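Local coordinates for 3-carboxy-cis,cis-muconate cycloisomerase (Acinetobacter calcoaceticus, PDB 1Q5N), which belongs, as a cycloisomerase, to the fumarase/aspartase superfamily of elongated, mostly helical enzymes that assemble as homotetramers, at residues A[134-139]-A[347-352]; A[148-153]-A[357-362]; A[166-171]-A[439-444]; A[253-258]-A[290-295]; A[304-309]-A[332-337]. All blocks are in the same frame, centred on the assembly; numbering follows the deposited sequence.

Contact 1. Residues A[134-139]-A[347-352]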
# COMPACT_ATOMS: atom_id res chain seq x y z
N GLN A 134 -10.84 22.44 -13.36
CA GLN A 134 -11.67 23.60 -13.60
C GLN A 134 -12.71 23.27 -14.71
O GLN A 134 -13.88 23.59 -14.56
CB GLN A 134 -10.76 24.76 -14.05
CG GLN A 134 -11.46 26.07 -14.32
CD GLN A 134 -12.13 26.64 -13.06
OE1 GLN A 134 -11.47 26.84 -12.03
NE2 GLN A 134 -13.44 26.90 -13.13
N GLN A 135 -12.29 22.65 -15.81
CA GLN A 135 -13.23 22.29 -16.85
C GLN A 135 -14.22 21.21 -16.38
O GLN A 135 -15.40 21.25 -16.75
CB GLN A 135 -12.51 21.76 -18.08
CG GLN A 135 -11.75 22.77 -18.76
CD GLN A 135 -11.08 22.17 -19.94
OE1 GLN A 135 -11.71 21.97 -20.99
NE2 GLN A 135 -9.79 21.84 -19.80
N CYS A 136 -13.73 20.23 -15.60
CA CYS A 136 -14.59 19.20 -15.06
C CYS A 136 -15.64 19.89 -14.18
O CYS A 136 -16.82 19.56 -14.27
CB CYS A 136 -13.80 18.15 -14.21
SG CYS A 136 -12.93 16.95 -15.23
N TYR A 137 -15.21 20.81 -13.33
CA TYR A 137 -16.13 21.54 -12.45
C TYR A 137 -17.25 22.28 -13.26
O TYR A 137 -18.45 22.14 -12.99
CB TYR A 137 -15.34 22.54 -11.63
CG TYR A 137 -16.15 23.39 -10.67
CD1 TYR A 137 -17.07 22.81 -9.80
CD2 TYR A 137 -15.88 24.76 -10.54
CE1 TYR A 137 -17.67 23.53 -8.82
CE2 TYR A 137 -16.49 25.52 -9.54
CZ TYR A 137 -17.37 24.91 -8.68
OH TYR A 137 -17.91 25.64 -7.65
N GLU A 138 -16.82 23.07 -14.24
CA GLU A 138 -17.71 23.84 -15.09
C GLU A 138 -18.71 22.94 -15.78
O GLU A 138 -19.93 23.19 -15.70
CB GLU A 138 -16.92 24.63 -16.14
CG GLU A 138 -16.38 25.88 -15.50
CD GLU A 138 -15.44 26.67 -16.41
OE1 GLU A 138 -15.10 26.19 -17.53
OE2 GLU A 138 -15.03 27.76 -15.97
N THR A 139 -18.18 21.92 -16.45
CA THR A 139 -19.03 20.97 -17.12
C THR A 139 -19.99 20.26 -16.11
O THR A 139 -21.19 20.13 -16.38
CB THR A 139 -18.18 19.97 -17.88
OG1 THR A 139 -17.28 20.68 -18.73
CG2 THR A 139 -19.03 19.04 -18.72
N ASP A 347 -14.09 14.02 -20.95
CA ASP A 347 -14.77 13.51 -22.14
C ASP A 347 -16.17 12.95 -21.81
O ASP A 347 -17.13 13.23 -22.52
CB ASP A 347 -14.00 12.36 -22.79
CG ASP A 347 -12.81 12.82 -23.53
OD1 ASP A 347 -12.68 14.06 -23.71
OD2 ASP A 347 -11.99 11.95 -23.94
N VAL A 348 -16.26 12.15 -20.75
CA VAL A 348 -17.52 11.55 -20.35
C VAL A 348 -18.51 12.60 -19.83
O VAL A 348 -19.69 12.52 -20.16
CB VAL A 348 -17.29 10.43 -19.25
CG1 VAL A 348 -18.63 9.98 -18.62
CG2 VAL A 348 -16.59 9.25 -19.88
N LEU A 349 -18.05 13.56 -19.01
CA LEU A 349 -18.97 14.56 -18.48
C LEU A 349 -19.54 15.42 -19.60
O LEU A 349 -20.69 15.85 -19.51
CB LEU A 349 -18.29 15.49 -17.49
CG LEU A 349 -18.04 14.95 -16.09
CD1 LEU A 349 -17.18 15.97 -15.32
CD2 LEU A 349 -19.32 14.71 -15.36
N LYS A 350 -18.75 15.65 -20.66
CA LYS A 350 -19.19 16.44 -21.79
C LYS A 350 -20.11 15.73 -22.76
O LYS A 350 -21.08 16.33 -23.21
CB LYS A 350 -18.01 16.96 -22.59
CG LYS A 350 -17.32 18.16 -21.95
CD LYS A 350 -16.17 18.65 -22.83
CE LYS A 350 -15.66 19.96 -22.30
NZ LYS A 350 -14.48 20.42 -23.10
N GLY A 351 -19.83 14.47 -23.08
CA GLY A 351 -20.65 13.77 -24.06
C GLY A 351 -21.54 12.67 -23.54
O GLY A 351 -21.98 11.79 -24.27
N MET A 352 -21.76 12.73 -22.24
CA MET A 352 -22.60 11.80 -21.49
C MET A 352 -24.00 11.67 -22.14
O MET A 352 -24.68 12.66 -22.38
CB MET A 352 -22.76 12.41 -20.11
CG MET A 352 -23.44 11.57 -19.10
SD MET A 352 -23.89 12.59 -17.65
CE MET A 352 -22.50 13.72 -17.52

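Contact 2. Residues A[148-153]-A[357-362]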
# COMPACT_ATOMS: atom_id res chain seq x y z
N ARG A 148 -31.35 18.75 -13.35
CA ARG A 148 -31.74 18.83 -11.95
C ARG A 148 -33.12 18.22 -11.67
O ARG A 148 -33.43 17.89 -10.54
CB ARG A 148 -31.67 20.28 -11.47
CG ARG A 148 -32.54 21.32 -12.22
CD ARG A 148 -33.11 22.26 -11.17
NE ARG A 148 -32.22 23.38 -10.94
CZ ARG A 148 -31.95 23.94 -9.76
NH1 ARG A 148 -32.46 23.54 -8.59
NH2 ARG A 148 -31.16 25.00 -9.76
N HIS A 149 -33.93 18.08 -12.71
CA HIS A 149 -35.27 17.52 -12.57
C HIS A 149 -35.39 16.11 -13.17
O HIS A 149 -36.49 15.53 -13.18
CB HIS A 149 -36.35 18.44 -13.23
CG HIS A 149 -36.49 19.77 -12.55
ND1 HIS A 149 -36.23 20.97 -13.19
CD2 HIS A 149 -36.74 20.08 -11.25
CE1 HIS A 149 -36.29 21.96 -12.32
NE2 HIS A 149 -36.60 21.45 -11.13
N GLN A 150 -34.29 15.55 -13.68
CA GLN A 150 -34.36 14.22 -14.25
C GLN A 150 -34.39 13.20 -13.08
O GLN A 150 -33.34 12.88 -12.48
CB GLN A 150 -33.16 13.97 -15.12
CG GLN A 150 -33.12 12.56 -15.64
CD GLN A 150 -34.43 12.20 -16.39
OE1 GLN A 150 -34.74 12.80 -17.43
NE2 GLN A 150 -35.22 11.22 -15.84
N VAL A 151 -35.59 12.71 -12.75
CA VAL A 151 -35.75 11.73 -11.69
C VAL A 151 -35.13 10.33 -12.00
O VAL A 151 -35.18 9.86 -13.14
CB VAL A 151 -37.25 11.56 -11.34
CG1 VAL A 151 -37.40 10.46 -10.35
CG2 VAL A 151 -37.80 12.86 -10.73
N MET A 152 -34.55 9.68 -10.99
CA MET A 152 -33.96 8.34 -11.17
C MET A 152 -33.84 7.71 -9.79
O MET A 152 -34.04 8.40 -8.79
CB MET A 152 -32.57 8.42 -11.81
CG MET A 152 -31.61 9.19 -10.91
SD MET A 152 -29.93 9.23 -11.55
CE MET A 152 -29.43 7.47 -11.17
N MET A 153 -33.52 6.43 -9.70
CA MET A 153 -33.41 5.85 -8.36
C MET A 153 -32.10 6.09 -7.61
O MET A 153 -31.00 6.06 -8.20
CB MET A 153 -33.67 4.33 -8.43
CG MET A 153 -35.10 3.94 -8.84
SD MET A 153 -36.33 4.66 -7.67
CE MET A 153 -35.80 4.03 -6.09
N GLU A 357 -35.90 7.25 -20.43
CA GLU A 357 -36.88 6.18 -20.39
C GLU A 357 -36.49 5.02 -19.50
O GLU A 357 -37.33 4.49 -18.76
CB GLU A 357 -37.12 5.64 -21.76
CG GLU A 357 -38.22 6.36 -22.41
CD GLU A 357 -38.41 5.84 -23.80
OE1 GLU A 357 -38.82 4.63 -23.93
OE2 GLU A 357 -38.12 6.64 -24.74
N ASN A 358 -35.22 4.61 -19.62
CA ASN A 358 -34.69 3.54 -18.76
C ASN A 358 -34.71 4.01 -17.31
O ASN A 358 -35.05 3.24 -16.42
CB ASN A 358 -33.28 3.15 -19.22
CG ASN A 358 -33.34 2.33 -20.50
OD1 ASN A 358 -34.39 1.76 -20.80
ND2 ASN A 358 -32.25 2.26 -21.25
N MET A 359 -34.43 5.28 -17.06
CA MET A 359 -34.50 5.77 -15.69
C MET A 359 -35.93 5.66 -15.16
O MET A 359 -36.16 5.26 -14.00
CB MET A 359 -34.05 7.22 -15.60
CG MET A 359 -32.58 7.38 -15.77
SD MET A 359 -32.08 9.15 -15.77
CE MET A 359 -30.26 9.08 -15.59
N HIS A 360 -36.89 5.99 -16.03
CA HIS A 360 -38.30 5.94 -15.64
C HIS A 360 -38.69 4.49 -15.39
O HIS A 360 -39.31 4.18 -14.38
CB HIS A 360 -39.20 6.53 -16.74
CG HIS A 360 -40.66 6.23 -16.52
ND1 HIS A 360 -41.41 6.89 -15.56
CD2 HIS A 360 -41.44 5.23 -16.99
CE1 HIS A 360 -42.59 6.30 -15.46
NE2 HIS A 360 -42.64 5.29 -16.31
N GLN A 361 -38.32 3.61 -16.31
CA GLN A 361 -38.56 2.19 -16.15
C GLN A 361 -37.95 1.56 -14.91
O GLN A 361 -38.57 0.73 -14.31
CB GLN A 361 -37.99 1.40 -17.30
CG GLN A 361 -38.86 1.44 -18.48
CD GLN A 361 -38.84 0.11 -19.21
OE1 GLN A 361 -37.90 -0.71 -19.02
NE2 GLN A 361 -39.86 -0.13 -20.06
N ASN A 362 -36.73 1.93 -14.52
CA ASN A 362 -36.18 1.26 -13.38
C ASN A 362 -36.88 1.73 -12.13
O ASN A 362 -36.92 1.01 -11.13
CB ASN A 362 -34.65 1.46 -13.34
CG ASN A 362 -34.00 0.90 -14.59
OD1 ASN A 362 -34.51 -0.10 -15.17
ND2 ASN A 362 -32.89 1.52 -15.05
O HOH W 1 -33.85 5.03 -12.17

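Contact 3. Residues A[166-171]-A[439-444]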
# COMPACT_ATOMS: atom_id res chain seq x y z
N LEU A 166 -30.71 13.01 -11.36
CA LEU A 166 -29.38 12.89 -11.89
C LEU A 166 -28.62 14.16 -11.54
O LEU A 166 -27.44 14.12 -11.22
CB LEU A 166 -29.46 12.71 -13.39
CG LEU A 166 -28.11 12.83 -14.11
CD1 LEU A 166 -27.19 11.78 -13.54
CD2 LEU A 166 -28.24 12.64 -15.64
N GLY A 167 -29.32 15.29 -11.59
CA GLY A 167 -28.68 16.56 -11.28
C GLY A 167 -28.10 16.53 -9.88
O GLY A 167 -27.10 17.19 -9.61
N HIS A 168 -28.73 15.82 -8.94
CA HIS A 168 -28.16 15.80 -7.61
C HIS A 168 -26.76 15.04 -7.59
O HIS A 168 -25.83 15.50 -6.94
CB HIS A 168 -29.11 15.17 -6.63
CG HIS A 168 -28.71 15.37 -5.21
ND1 HIS A 168 -28.75 14.36 -4.28
CD2 HIS A 168 -28.33 16.49 -4.54
CE1 HIS A 168 -28.41 14.84 -3.09
NE2 HIS A 168 -28.15 16.13 -3.22
N LYS A 169 -26.63 13.91 -8.29
CA LYS A 169 -25.34 13.23 -8.38
C LYS A 169 -24.31 14.21 -8.98
O LYS A 169 -23.18 14.33 -8.48
CB LYS A 169 -25.41 12.01 -9.30
CG LYS A 169 -26.13 10.79 -8.78
CD LYS A 169 -25.96 9.67 -9.78
CE LYS A 169 -26.34 8.31 -9.20
NZ LYS A 169 -25.48 7.84 -8.08
N LEU A 170 -24.70 14.91 -10.06
CA LEU A 170 -23.81 15.85 -10.73
C LEU A 170 -23.41 17.02 -9.81
O LEU A 170 -22.24 17.46 -9.83
CB LEU A 170 -24.46 16.39 -12.01
CG LEU A 170 -24.51 15.30 -13.11
CD1 LEU A 170 -25.52 15.66 -14.22
CD2 LEU A 170 -23.14 15.17 -13.68
N ALA A 171 -24.35 17.49 -8.98
CA ALA A 171 -24.00 18.59 -8.07
C ALA A 171 -23.00 18.08 -7.01
O ALA A 171 -22.07 18.81 -6.63
CB ALA A 171 -25.28 19.16 -7.40
N GLN A 439 -33.47 20.17 -4.40
CA GLN A 439 -33.33 21.40 -5.20
C GLN A 439 -32.57 22.46 -4.42
O GLN A 439 -31.78 23.18 -5.02
CB GLN A 439 -34.72 21.89 -5.68
CG GLN A 439 -35.41 20.83 -6.60
CD GLN A 439 -34.51 20.38 -7.73
OE1 GLN A 439 -33.70 21.16 -8.22
NE2 GLN A 439 -34.64 19.13 -8.17
N ASP A 440 -32.78 22.53 -3.10
CA ASP A 440 -32.01 23.47 -2.28
C ASP A 440 -30.52 23.09 -2.37
O ASP A 440 -29.64 23.98 -2.47
CB ASP A 440 -32.41 23.42 -0.78
CG ASP A 440 -33.80 24.00 -0.49
OD1 ASP A 440 -34.40 24.61 -1.40
OD2 ASP A 440 -34.28 23.83 0.66
N GLN A 441 -30.22 21.78 -2.31
CA GLN A 441 -28.81 21.33 -2.37
C GLN A 441 -28.21 21.67 -3.72
O GLN A 441 -27.07 22.17 -3.78
CB GLN A 441 -28.67 19.84 -2.08
CG GLN A 441 -28.93 19.46 -0.60
CD GLN A 441 -28.82 17.94 -0.38
OE1 GLN A 441 -27.79 17.33 -0.68
NE2 GLN A 441 -29.89 17.33 0.14
N ILE A 442 -28.96 21.42 -4.81
CA ILE A 442 -28.40 21.76 -6.10
C ILE A 442 -28.17 23.30 -6.19
O ILE A 442 -27.14 23.74 -6.70
CB ILE A 442 -29.31 21.26 -7.24
CG1 ILE A 442 -29.36 19.71 -7.19
CG2 ILE A 442 -28.83 21.84 -8.60
CD1 ILE A 442 -30.21 19.03 -8.30
N ASP A 443 -29.11 24.11 -5.68
CA ASP A 443 -28.93 25.57 -5.74
C ASP A 443 -27.71 25.98 -4.90
O ASP A 443 -26.97 26.89 -5.28
CB ASP A 443 -30.16 26.33 -5.18
CG ASP A 443 -31.37 26.28 -6.10
OD1 ASP A 443 -31.19 26.22 -7.34
OD2 ASP A 443 -32.50 26.31 -5.57
N ALA A 444 -27.58 25.36 -3.73
CA ALA A 444 -26.46 25.66 -2.85
C ALA A 444 -25.14 25.40 -3.58
O ALA A 444 -24.24 26.26 -3.50
CB ALA A 444 -26.56 24.85 -1.54

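Contact 4. Residues A[253-258]-A[290-295]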
# COMPACT_ATOMS: atom_id res chain seq x y z
N LYS A 253 -14.62 7.42 -8.06
CA LYS A 253 -15.98 7.23 -7.56
C LYS A 253 -17.02 7.49 -8.67
O LYS A 253 -18.02 6.76 -8.78
CB LYS A 253 -16.23 8.16 -6.33
CG LYS A 253 -17.63 8.00 -5.70
CD LYS A 253 -18.71 8.89 -6.36
CE LYS A 253 -20.04 8.84 -5.59
NZ LYS A 253 -20.64 7.46 -5.51
N MET A 254 -16.76 8.51 -9.51
CA MET A 254 -17.66 8.84 -10.62
C MET A 254 -17.65 7.70 -11.66
O MET A 254 -18.71 7.29 -12.14
CB MET A 254 -17.20 10.16 -11.24
CG MET A 254 -17.29 11.33 -10.24
SD MET A 254 -16.47 12.75 -10.95
CE MET A 254 -17.50 13.08 -12.42
N ALA A 255 -16.47 7.16 -11.98
CA ALA A 255 -16.37 6.08 -12.97
C ALA A 255 -17.07 4.81 -12.44
O ALA A 255 -17.66 4.04 -13.23
CB ALA A 255 -14.85 5.76 -13.28
N ARG A 256 -16.97 4.56 -11.14
CA ARG A 256 -17.69 3.39 -10.60
C ARG A 256 -19.19 3.61 -10.88
O ARG A 256 -19.86 2.71 -11.36
CB ARG A 256 -17.44 3.23 -9.09
CG ARG A 256 -18.35 2.21 -8.31
CD ARG A 256 -18.30 0.77 -8.84
NE ARG A 256 -16.96 0.25 -9.08
CZ ARG A 256 -16.09 -0.08 -8.13
NH1 ARG A 256 -16.40 0.06 -6.82
NH2 ARG A 256 -14.92 -0.61 -8.48
N ASP A 257 -19.70 4.80 -10.57
CA ASP A 257 -21.11 5.10 -10.78
C ASP A 257 -21.60 5.05 -12.25
O ASP A 257 -22.61 4.37 -12.54
CB ASP A 257 -21.49 6.48 -10.17
CG ASP A 257 -21.47 6.47 -8.66
OD1 ASP A 257 -21.37 5.37 -8.04
OD2 ASP A 257 -21.56 7.54 -8.06
N TRP A 258 -20.91 5.71 -13.18
CA TRP A 258 -21.44 5.69 -14.51
C TRP A 258 -21.30 4.31 -15.15
O TRP A 258 -22.15 3.94 -15.97
CB TRP A 258 -20.86 6.85 -15.39
CG TRP A 258 -19.51 6.62 -16.03
CD1 TRP A 258 -19.21 5.67 -16.94
CD2 TRP A 258 -18.31 7.39 -15.84
NE1 TRP A 258 -17.91 5.79 -17.36
CE2 TRP A 258 -17.33 6.84 -16.70
CE3 TRP A 258 -17.98 8.50 -15.04
CZ2 TRP A 258 -16.01 7.36 -16.80
CZ3 TRP A 258 -16.66 9.01 -15.13
CH2 TRP A 258 -15.70 8.43 -16.01
N VAL A 290 -15.02 1.99 -21.85
CA VAL A 290 -13.59 2.14 -22.01
C VAL A 290 -13.01 3.22 -21.10
O VAL A 290 -11.93 3.05 -20.56
CB VAL A 290 -13.27 2.45 -23.49
CG1 VAL A 290 -11.81 2.74 -23.67
CG2 VAL A 290 -13.65 1.25 -24.33
N ALA A 291 -13.72 4.32 -20.91
CA ALA A 291 -13.15 5.37 -20.10
C ALA A 291 -13.14 4.94 -18.62
O ALA A 291 -12.19 5.26 -17.85
CB ALA A 291 -13.91 6.68 -20.30
N ALA A 292 -14.17 4.22 -18.21
CA ALA A 292 -14.24 3.81 -16.81
C ALA A 292 -13.09 2.84 -16.47
O ALA A 292 -12.48 2.95 -15.41
CB ALA A 292 -15.63 3.16 -16.51
N ALA A 293 -12.79 1.93 -17.40
CA ALA A 293 -11.74 0.96 -17.20
C ALA A 293 -10.38 1.64 -16.88
O ALA A 293 -9.67 1.24 -15.95
CB ALA A 293 -11.63 0.03 -18.43
N SER A 294 -10.04 2.69 -17.63
CA SER A 294 -8.80 3.43 -17.37
C SER A 294 -8.86 4.19 -16.04
O SER A 294 -7.91 4.17 -15.27
CB SER A 294 -8.56 4.49 -18.45
OG SER A 294 -8.37 3.86 -19.69
N VAL A 295 -9.95 4.90 -15.82
CA VAL A 295 -10.07 5.65 -14.59
C VAL A 295 -10.05 4.72 -13.37
O VAL A 295 -9.44 5.05 -12.38
CB VAL A 295 -11.38 6.54 -14.59
CG1 VAL A 295 -11.54 7.25 -13.26
CG2 VAL A 295 -11.28 7.61 -15.69

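Contact 5. Residues A[304-309]-A[332-337]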
# COMPACT_ATOMS: atom_id res chain seq x y z
N ALA A 304 -1.90 2.73 -4.22
CA ALA A 304 -0.67 1.94 -4.00
C ALA A 304 0.54 2.87 -4.08
O ALA A 304 1.42 2.77 -3.26
CB ALA A 304 -0.53 0.81 -5.05
N LEU A 305 0.60 3.77 -5.07
CA LEU A 305 1.72 4.70 -5.18
C LEU A 305 1.80 5.64 -3.94
O LEU A 305 2.92 6.09 -3.56
CB LEU A 305 1.63 5.52 -6.46
CG LEU A 305 1.78 4.65 -7.71
CD1 LEU A 305 1.35 5.47 -8.92
CD2 LEU A 305 3.23 4.17 -7.89
N MET A 306 0.64 5.91 -3.31
CA MET A 306 0.61 6.76 -2.13
C MET A 306 1.40 6.08 -1.00
O MET A 306 2.11 6.77 -0.25
CB MET A 306 -0.83 7.00 -1.61
CG MET A 306 -1.65 8.06 -2.33
SD MET A 306 -0.84 9.69 -2.36
CE MET A 306 -0.66 9.74 -3.96
N SER A 307 1.25 4.75 -0.87
CA SER A 307 1.96 4.02 0.17
C SER A 307 3.47 4.30 -0.02
O SER A 307 4.19 4.64 0.91
CB SER A 307 1.66 2.53 0.06
OG SER A 307 2.78 1.74 0.42
N SER A 308 3.92 4.21 -1.26
CA SER A 308 5.30 4.45 -1.58
C SER A 308 5.86 5.89 -1.26
O SER A 308 6.95 6.03 -0.66
CB SER A 308 5.52 4.15 -3.05
OG SER A 308 6.86 4.40 -3.38
N ILE A 309 5.10 6.91 -1.66
CA ILE A 309 5.50 8.27 -1.50
C ILE A 309 5.55 8.57 0.01
O ILE A 309 6.48 9.26 0.47
CB ILE A 309 4.55 9.17 -2.39
CG1 ILE A 309 5.38 10.20 -3.15
CG2 ILE A 309 3.54 9.83 -1.61
CD1 ILE A 309 6.25 10.92 -2.27
N PRO A 332 6.16 11.09 -10.58
CA PRO A 332 5.68 11.29 -11.97
C PRO A 332 4.48 10.37 -12.32
O PRO A 332 3.54 10.80 -13.01
CB PRO A 332 6.93 10.96 -12.84
CG PRO A 332 8.10 11.14 -11.87
CD PRO A 332 7.56 10.61 -10.55
N GLU A 333 4.51 9.11 -11.87
CA GLU A 333 3.42 8.18 -12.20
C GLU A 333 2.10 8.71 -11.63
O GLU A 333 1.08 8.66 -12.32
CB GLU A 333 3.76 6.79 -11.67
CG GLU A 333 2.85 5.63 -12.02
CD GLU A 333 2.95 5.18 -13.46
OE1 GLU A 333 3.97 5.55 -14.09
OE2 GLU A 333 2.04 4.45 -13.98
N ILE A 334 2.11 9.27 -10.41
CA ILE A 334 0.88 9.80 -9.79
C ILE A 334 0.31 10.95 -10.64
O ILE A 334 -0.88 10.96 -10.95
CB ILE A 334 1.15 10.26 -8.33
CG1 ILE A 334 1.66 9.05 -7.57
CG2 ILE A 334 -0.11 10.90 -7.69
CD1 ILE A 334 1.84 9.23 -6.11
N PHE A 335 1.15 11.91 -11.02
CA PHE A 335 0.70 13.00 -11.90
C PHE A 335 0.13 12.48 -13.24
O PHE A 335 -0.92 12.91 -13.71
CB PHE A 335 1.88 13.92 -12.24
CG PHE A 335 1.95 15.15 -11.40
CD1 PHE A 335 1.02 16.19 -11.60
CD2 PHE A 335 2.98 15.30 -10.44
CE1 PHE A 335 1.11 17.38 -10.88
CE2 PHE A 335 3.10 16.47 -9.71
CZ PHE A 335 2.17 17.54 -9.93
N GLN A 336 0.86 11.59 -13.87
CA GLN A 336 0.42 11.05 -15.14
C GLN A 336 -0.90 10.29 -15.10
O GLN A 336 -1.70 10.42 -16.04
CB GLN A 336 1.51 10.16 -15.73
CG GLN A 336 2.55 10.95 -16.47
CD GLN A 336 3.71 10.06 -16.88
OE1 GLN A 336 4.57 9.76 -16.07
NE2 GLN A 336 3.71 9.61 -18.12
N LEU A 337 -1.14 9.50 -14.04
CA LEU A 337 -2.40 8.76 -13.90
C LEU A 337 -3.55 9.70 -13.57
O LEU A 337 -4.69 9.49 -14.05
CB LEU A 337 -2.30 7.66 -12.81
CG LEU A 337 -1.40 6.49 -13.22
CD1 LEU A 337 -0.95 5.68 -12.05
CD2 LEU A 337 -2.16 5.62 -14.19

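Contact 1. Residues A[134-139]-A[347-352]
Leu349 is the first residue of 347-352 to meet 134-139, and two parts of its side chain do so. Leu349 CB lies 3.8 Å from Thr139 CG2, whereas Leu349 CD1 reaches the preceding turn, 3.8 Å from the carbonyl oxygen Cys136 O. The backbone joins in: Leu349 O sits 3.7 Å from Thr139 CG2 and also accepts a hydrogen bond from Gln143, one turn further along helix 110-146. Lys350 follows on the exposed side. Its extended chain crosses Thr139 at about a right angle, Lys350 CG being 3.8 Å from Thr139 CG2. That methyl faces the neighbouring helix because it stands anti to the Thr139 backbone N. The hydroxyl is instead turned back on its own helix, where Thr139 OG1 donates to Gln135 O at 2.8 Å; Thr139 N reaches the same oxygen from the opposite face of the carbonyl plane. Lys350 NZ ends 3.8 Å from Gln135 OE1, a polar proximity too long for a bond. Contact thus grades from buried Leu349, which also packs on Met254, to a polar, exposed edge. With axes 9.6 Å apart and directions 24° apart, helices 110-146 and 323-351 are near-parallel neighbours, as expected in the long central helical bundle of the fumarase/aspartase superfamily.

Contact 2. Residues A[148-153]-A[357-362]
Strand 151-153 and helix 357-362 meet with Met152 CA 5.2 Å from Met359 CA, their axes 7.2 Å apart at closest and their directions 52° apart. This is helix-on-strand packing: the short helix 356-364 lies against strand 151-156, the middle strand of a small three-stranded antiparallel sheet. Met359 carries most of the contact. Its chain, extended beyond CG, touches both Gln150 and Met152, crossing each at a slant: Met359 SD is 3.6 Å from Gln150 CG, while Met359 CE is 4.1 Å from Met152 SD. Gln150 is bent at its second torsion (56°), which folds its amide back over the next residue, where Gln150 NE2 donates to Val151 O at 3.0 Å, the oxygen lying close to the amide plane. Leu166 and Glu268 also touch both Met152 and Met359, so the two methionines share a buried setting. At the far end Met153 approaches the backbone of Asn362, whose side-chain amide is held outside the pair by Glu268 and the carbonyl of Ile266. A single water completes the junction: it accepts from Met153 N at 2.9 Å and donates to Met359 O at 3.0 Å.

Contact 3. Residues A[166-171]-A[439-444]
His168 NE2 donates to Gln441 OE1 across 2.8 Å, with an N-H...O angle of 155°. His168 CG stands opposite the backbone N across the first torsion, which carries the ring out to Gln441. The oxygen lies in the imidazole plane, at the ring edge, but the donor stands well above the carbonyl plane of the amide, away from its lone pairs; ring and amide planes are 82° apart. Beside this polar bond, Ile442 supplies the apolar half. Ile442 CD1 rests on backbone, 3.6 Å from Gly167 C and 3.6 Å from His168 N, an approach helped by the lack of a side chain at Gly167. Ile442 CG1 then meets Ala171 CB at 4.1 Å. In the next shell, Gln441 OE1 also accepts from Thr229 N of the second subunit, while Gln441 NE2 bonds Asn437 OD1 of its own chain and Gly201 O of the second subunit. The segment axes approach to 9.5 Å with directions 37° apart, docking this C-terminal helix on helix 166-191 at a subunit interface. Two N-H donors at OE1 and two oxygen acceptors at NE2 support the modelled amide orientation, and His168 NE2 acts as donor here, which implies a hydrogen on that nitrogen.

Contact 4. Residues A[253-258]-A[290-295]
Ala255 and Ala292 bring the two helices together: their CA atoms are only 4.9 Å apart, and the segment axes approach to 9.0 Å, their directions 145° apart. Small side chains allow this closeness. On one side Ala255 CB meets Val295 CG1 at 3.6 Å, a snug methyl pair; with Val295 CG1 anti to the backbone N (chi1 176°), this branch is the one that meets Ala255. On the other side Trp258 NE1 lies 3.6 Å from Ala292 CB, the methyl approaching the indole at a slant. A first torsion of 83° places Trp258 CG between the backbone N and carbonyl carbon, folding the indole back so that Ala255 CA sits over one face, offset toward the rim of the ring. Packing slackens toward the start of helix 290-311, where Ala291 CB, on a partly exposed residue, is 4.1 Å from Trp258 CZ2. Polar groups close this looser end: Glu271 OE2 accepts from both Trp258 NE1 and Ala292 N, and its OE1 from Ala291 N. Away from the pair, Lys253 NZ makes a salt bridge to Asp257 OD2 at 2.7 Å on a face that meets the second subunit, where Gln315 O and His317 O of that subunit also accept from the lysine. An alanine-lined antiparallel helix pair results, consistent with the central bundle of the fumarase/aspartase fold, in which helices 235-261 and 290-311 run alongside each other.

Contact 5. Residues A[304-309]-A[332-337]
Glu333 OE2 is gripped twice, by a salt bridge to Arg301 NH1 and a hydrogen bond to Tyr13 OH, while the aliphatic part of the same side chain packs on Leu305. The carbon contact is close: Glu333 CG lies 3.4 Å from Leu305 CD1, the two chains crossing at about a right angle. Glu333 bends at its second torsion (72°), which carries the carboxylate away from 304-309 and leaves CG to do the touching. Leu305 makes most of the contacts from its helix. Leu305 CB meets Ile334 CG1 at 3.7 Å as the two side chains slide past each other in opposite directions, and Leu305 CD1 continues to Leu337 CD1 at 3.9 Å. Ile334 also meets Met306, whose twice-bent chain brings Met306 CE to Ile334 CD1; that modelled approach is tighter than normal carbon packing and its exact length is doubtful. The segments run antiparallel, with directions 150° apart and axes 10.4 Å apart, a spacing that accommodates the larger leucine, isoleucine and methionine chains between them. Segment 304-309 also meets neighbouring subunits: Ser308 OG bonds Asn300 of the third, Ser307 OG bonds Ser307 of the fourth, and Met306 packs on Tyr310 of the second. Such a helix pair, buried where four subunits converge, is typical of the multi-helix core bundle by which fumarase/aspartase superfamily tetramers assemble.

Contacts 1, 4 and 5 share the long helices of the bundle: contacts 1 and 5 use helix 323-351, contacts 4 and 5 helix 290-311. Val348 of contact 1 packs on Trp258 and Ala291 of contact 4. The centre of contact 5 is about 11 Å from the chain centre, the nearest of the five, and its chemistry is chiefly apolar; contacts 4 and 5 both touch three other subunits. Contact 1 is only partly buried and ends in a polar, exposed edge. Contact 2, its centre about 29 Å from the chain centre, is nevertheless buried, and is the one involving a strand and a bridging water. Contact 3 alone has a direct hydrogen bond between its segments. Met152 SD of contact 2 lies 3.7 Å from Leu166 CA of contact 3.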